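Local structure of mRNA export protein (Chaetomium thermophilum, 4WPM) at residues F46-R49 and I55-G58; R81-T86 and T91-E96. The protein probably takes part in exporting mRNA from the nucleus to the cytoplasm, and this chain is its RNA recognition motif domain, a piece of the longer NXF-family protein. All blocks are in the same frame, centred on the assembly; numbering follows the deposited sequence.

Contact 1: residues F46-R49 and I55-G58; sequences FLER and ITLG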
# COMPACT_ATOMS: atom_id res chain seq x y z
N PHE A 46 18.10 -5.09 7.04
CA PHE A 46 18.36 -3.68 7.30
C PHE A 46 17.68 -3.21 8.58
O PHE A 46 18.26 -2.46 9.37
CB PHE A 46 17.90 -2.83 6.12
CG PHE A 46 17.73 -1.37 6.44
CD1 PHE A 46 18.84 -0.54 6.55
CD2 PHE A 46 16.47 -0.83 6.64
CE1 PHE A 46 18.68 0.80 6.85
CE2 PHE A 46 16.32 0.51 6.94
CZ PHE A 46 17.42 1.32 7.05
N LEU A 47 16.43 -3.64 8.78
CA LEU A 47 15.67 -3.24 9.96
C LEU A 47 16.30 -3.77 11.25
O LEU A 47 16.34 -3.07 12.26
CB LEU A 47 14.22 -3.74 9.85
CG LEU A 47 13.36 -3.11 8.76
CD1 LEU A 47 12.03 -3.84 8.64
CD2 LEU A 47 13.13 -1.63 9.02
N GLU A 48 16.78 -5.01 11.20
CA GLU A 48 17.41 -5.62 12.37
C GLU A 48 18.66 -4.87 12.80
O GLU A 48 18.88 -4.63 13.98
CB GLU A 48 17.75 -7.09 12.07
CG GLU A 48 16.53 -7.99 11.96
CD GLU A 48 16.88 -9.40 11.52
OE1 GLU A 48 17.94 -9.58 10.88
OE2 GLU A 48 16.10 -10.33 11.80
N ARG A 49 19.49 -4.51 11.82
CA ARG A 49 20.74 -3.81 12.11
C ARG A 49 20.50 -2.38 12.58
O ARG A 49 21.17 -1.90 13.50
CB ARG A 49 21.64 -3.80 10.86
CG ARG A 49 22.06 -5.18 10.40
CD ARG A 49 22.97 -5.12 9.18
NE ARG A 49 22.28 -4.60 8.00
CZ ARG A 49 22.59 -3.47 7.37
NH1 ARG A 49 21.89 -3.10 6.31
NH2 ARG A 49 23.59 -2.70 7.78
N ILE A 55 17.28 -7.41 17.16
CA ILE A 55 15.96 -7.98 16.98
C ILE A 55 15.98 -9.07 15.91
O ILE A 55 16.76 -9.01 14.96
CB ILE A 55 14.93 -6.90 16.60
CG1 ILE A 55 13.53 -7.51 16.52
CG2 ILE A 55 15.30 -6.22 15.28
CD1 ILE A 55 12.45 -6.54 16.12
N THR A 56 15.14 -10.08 16.12
CA THR A 56 14.96 -11.16 15.16
C THR A 56 13.53 -11.11 14.64
O THR A 56 12.58 -11.23 15.42
CB THR A 56 15.26 -12.54 15.77
OG1 THR A 56 16.43 -12.45 16.60
CG2 THR A 56 15.49 -13.57 14.68
N LEU A 57 13.39 -10.94 13.33
CA LEU A 57 12.08 -10.83 12.69
C LEU A 57 11.69 -12.18 12.11
O LEU A 57 12.29 -12.66 11.14
CB LEU A 57 12.10 -9.76 11.60
CG LEU A 57 12.34 -8.32 12.06
CD1 LEU A 57 12.49 -7.40 10.86
CD2 LEU A 57 11.21 -7.83 12.96
N GLY A 58 10.68 -12.80 12.71
CA GLY A 58 10.25 -14.13 12.33
C GLY A 58 9.39 -14.16 11.08
O GLY A 58 9.88 -14.50 10.01
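Glu48 reaches from helix 40-51 to the loop that follows it and accepts the backbone N-H of Leu57 on its carboxylate. The bond from Leu57 N to Glu48 OE2 is long at 3.2 Å but straight, with 166° at the hydrogen, and it uses the anti lone pair of OE2, the one turned away from OE1. With CG anti to its own carbonyl carbon (chi1 -70°), the extended Glu48 chain carries OE2 to the loop backbone. On the way it lies against the backbone of Ile55: Glu48 CG is 3.2 Å from Ile55 O. That carbonyl also sits 3.5 Å from Glu48 OE2; both are acceptors, so the two oxygens would be expected to repel mildly, offset at least in part by the Leu57 N-H.

The Ile55 side chain crosses that of Glu48 at about a right angle. With CG1 anti to the backbone N (chi1 -176°), the CG2 branch sits between the backbone N and the carbonyl carbon and does the touching, 3.6 Å from Glu48 CA and 4.0 Å from Glu48 CG. Ile55 is poorly ordered, which makes these details less certain. Deeper in, Leu57 CD1 meets Leu47 CB at 4.2 Å, and both leucines pack on Leu79 of helix 73-81 and Leu69 of strand 66-71. Thr56, between Ile55 and Leu57, points outward from the helix.

One polar grip at the surface thus lies beside an apolar patch that continues into the core. The arrangement belongs to the connection from the first helix to the second strand in the beta-alpha-beta-beta-alpha-beta fold of an RNA recognition motif.

Contact 2: residues R81-T86 and T91-E96; sequences RLNGFT and TLTIEE. With SO4 (sulfate ion), chain E; SO4 (sulfate ion), chain D.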
# COMPACT_ATOMS: atom_id res chain seq x y z
N ARG A 81 10.49 3.49 15.31
CA ARG A 81 11.45 4.59 15.30
C ARG A 81 12.03 4.80 13.91
O ARG A 81 12.39 5.92 13.54
CB ARG A 81 12.59 4.37 16.30
CG ARG A 81 12.28 4.87 17.69
CD ARG A 81 13.46 4.69 18.64
NE ARG A 81 13.08 4.93 20.03
CZ ARG A 81 13.93 5.04 21.04
NH1 ARG A 81 15.24 4.93 20.83
NH2 ARG A 81 13.48 5.27 22.27
N LEU A 82 12.13 3.73 13.14
CA LEU A 82 12.72 3.79 11.81
C LEU A 82 11.74 4.33 10.77
O LEU A 82 12.05 4.38 9.58
CB LEU A 82 13.23 2.41 11.39
CG LEU A 82 14.19 1.74 12.37
CD1 LEU A 82 14.60 0.37 11.87
CD2 LEU A 82 15.42 2.61 12.63
N ASN A 83 10.54 4.70 11.21
CA ASN A 83 9.56 5.29 10.31
C ASN A 83 10.08 6.59 9.71
O ASN A 83 10.55 7.46 10.43
CB ASN A 83 8.24 5.55 11.04
CG ASN A 83 7.21 6.23 10.16
OD1 ASN A 83 6.55 5.59 9.35
ND2 ASN A 83 7.09 7.55 10.31
N GLY A 84 9.98 6.71 8.39
CA GLY A 84 10.40 7.92 7.69
C GLY A 84 11.85 7.86 7.23
O GLY A 84 12.29 8.73 6.48
N PHE A 85 12.58 6.84 7.67
CA PHE A 85 13.96 6.64 7.23
C PHE A 85 14.00 6.19 5.78
O PHE A 85 13.03 5.65 5.26
CB PHE A 85 14.66 5.62 8.13
CG PHE A 85 15.24 6.21 9.39
CD1 PHE A 85 14.57 7.21 10.07
CD2 PHE A 85 16.45 5.76 9.89
CE1 PHE A 85 15.09 7.76 11.23
CE2 PHE A 85 16.98 6.30 11.04
CZ PHE A 85 16.30 7.30 11.71
N THR A 86 15.15 6.41 5.14
CA THR A 86 15.34 6.03 3.75
C THR A 86 16.10 4.71 3.66
O THR A 86 17.16 4.55 4.26
CB THR A 86 16.11 7.11 2.97
OG1 THR A 86 15.42 8.36 3.07
CG2 THR A 86 16.24 6.73 1.50
N THR A 91 11.83 6.23 0.82
CA THR A 91 11.36 6.58 2.16
C THR A 91 10.40 5.51 2.68
O THR A 91 9.44 5.14 2.00
CB THR A 91 10.65 7.94 2.17
OG1 THR A 91 11.54 8.96 1.70
CG2 THR A 91 10.17 8.30 3.57
N LEU A 92 10.67 5.02 3.89
CA LEU A 92 9.84 4.00 4.51
C LEU A 92 8.77 4.61 5.41
O LEU A 92 9.05 5.50 6.21
CB LEU A 92 10.71 3.03 5.32
CG LEU A 92 11.67 2.11 4.56
CD1 LEU A 92 12.29 1.11 5.53
CD2 LEU A 92 10.99 1.39 3.41
N THR A 93 7.54 4.12 5.26
CA THR A 93 6.46 4.47 6.17
C THR A 93 6.12 3.23 6.98
O THR A 93 5.58 2.25 6.45
CB THR A 93 5.21 4.96 5.42
OG1 THR A 93 5.57 6.02 4.52
CG2 THR A 93 4.15 5.46 6.39
N ILE A 94 6.43 3.26 8.27
CA ILE A 94 6.22 2.12 9.14
C ILE A 94 5.09 2.42 10.13
O ILE A 94 5.14 3.43 10.83
CB ILE A 94 7.51 1.76 9.91
CG1 ILE A 94 8.71 1.75 8.95
CG2 ILE A 94 7.34 0.46 10.69
CD1 ILE A 94 10.03 1.39 9.59
N GLU A 95 4.08 1.55 10.17
CA GLU A 95 2.91 1.77 11.00
C GLU A 95 2.41 0.50 11.68
O GLU A 95 2.52 -0.60 11.12
CB GLU A 95 1.77 2.39 10.18
CG GLU A 95 2.16 3.68 9.48
CD GLU A 95 1.01 4.28 8.69
OE1 GLU A 95 0.15 3.51 8.21
OE2 GLU A 95 0.96 5.52 8.55
N GLU A 96 1.86 0.65 12.88
CA GLU A 96 1.17 -0.43 13.57
C GLU A 96 -0.29 -0.47 13.13
O GLU A 96 -0.88 0.58 12.86
CB GLU A 96 1.27 -0.26 15.09
CG GLU A 96 0.79 -1.47 15.87
CD GLU A 96 0.78 -1.23 17.37
OE1 GLU A 96 1.67 -0.50 17.86
OE2 GLU A 96 -0.10 -1.78 18.05
S SO4 E . 10.12 6.22 20.39
O1 SO4 E . 10.06 5.70 21.75
O2 SO4 E . 9.24 7.38 20.27
O3 SO4 E . 11.49 6.63 20.08
O4 SO4 E . 9.70 5.18 19.46
S SO4 D . 10.31 8.29 -2.17
O1 SO4 D . 10.37 7.00 -1.50
O2 SO4 D . 10.36 9.36 -1.17
O3 SO4 D . 9.07 8.39 -2.93
O4 SO4 D . 11.45 8.42 -3.07
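Asn83 grips Ile94 of strand 90-97 from the turn between helix 73-81 and the short strand 86-87 of the RNA recognition motif. The type II beta turn from Leu82 to Phe85 brings the loop alongside, where two backbone bonds follow: Gly84 N to Leu92 O at 2.7 Å and Leu92 N to Phe85 O at 2.8 Å. With Asn83 CG swung opposite its main-chain nitrogen (chi1 177°), OD1 accepts the N-H of Ile94 at 2.6 Å, in the carbonyl plane and on a lone pair. Replacing Asn83 by alanine removes OD1 and is likely to leave the Ile94 N-H without this acceptor, letting the turn sit less firmly on the strand.

The tight side is apolar and buried. Ile94 CD1 presses on the turn, 3.8 Å from Leu82 CB, while Leu92 packs on Leu43 of helix 40-51. The opposite character appears at Thr86 and Thr91, an antiparallel non-hydrogen-bonded pair at the exposed end, whose OG1 atoms stay 4.2 Å apart. Phe85 is likewise exposed; Leu82 CA lies over one face of its ring, toward the rim. A sulfate, probably from the crystallisation liquor, is held twice by Thr91, at 2.8 Å from its backbone N to sulfate O1 and at 3.1 Å from OG1 to sulfate O2.

Overall arrangement
Contact 1 ties helix 40-51 to the loop before strand 59-63, joining buried Leu47 and Ile55 to partly exposed Glu48. Contact 2 ties the loop after helix 73-81 to strand 90-97, running from buried Leu82, Leu92 and Ile94 to exposed Thr86 and Thr91. Their centres lie about 14 Å apart, yet they meet where Leu47 CD2 packs on Leu82 CD1 at 3.8 Å, so the hydrophobic core runs through both. In each, a side-chain oxygen accepts a backbone N-H, but contact 1 uses a carboxylate alone, whereas contact 2 adds backbone-to-backbone bonds to a neutral amide. Thr93 and Glu95 also pack on Gln77 of the second subunit, while contact 1 touches no other chain.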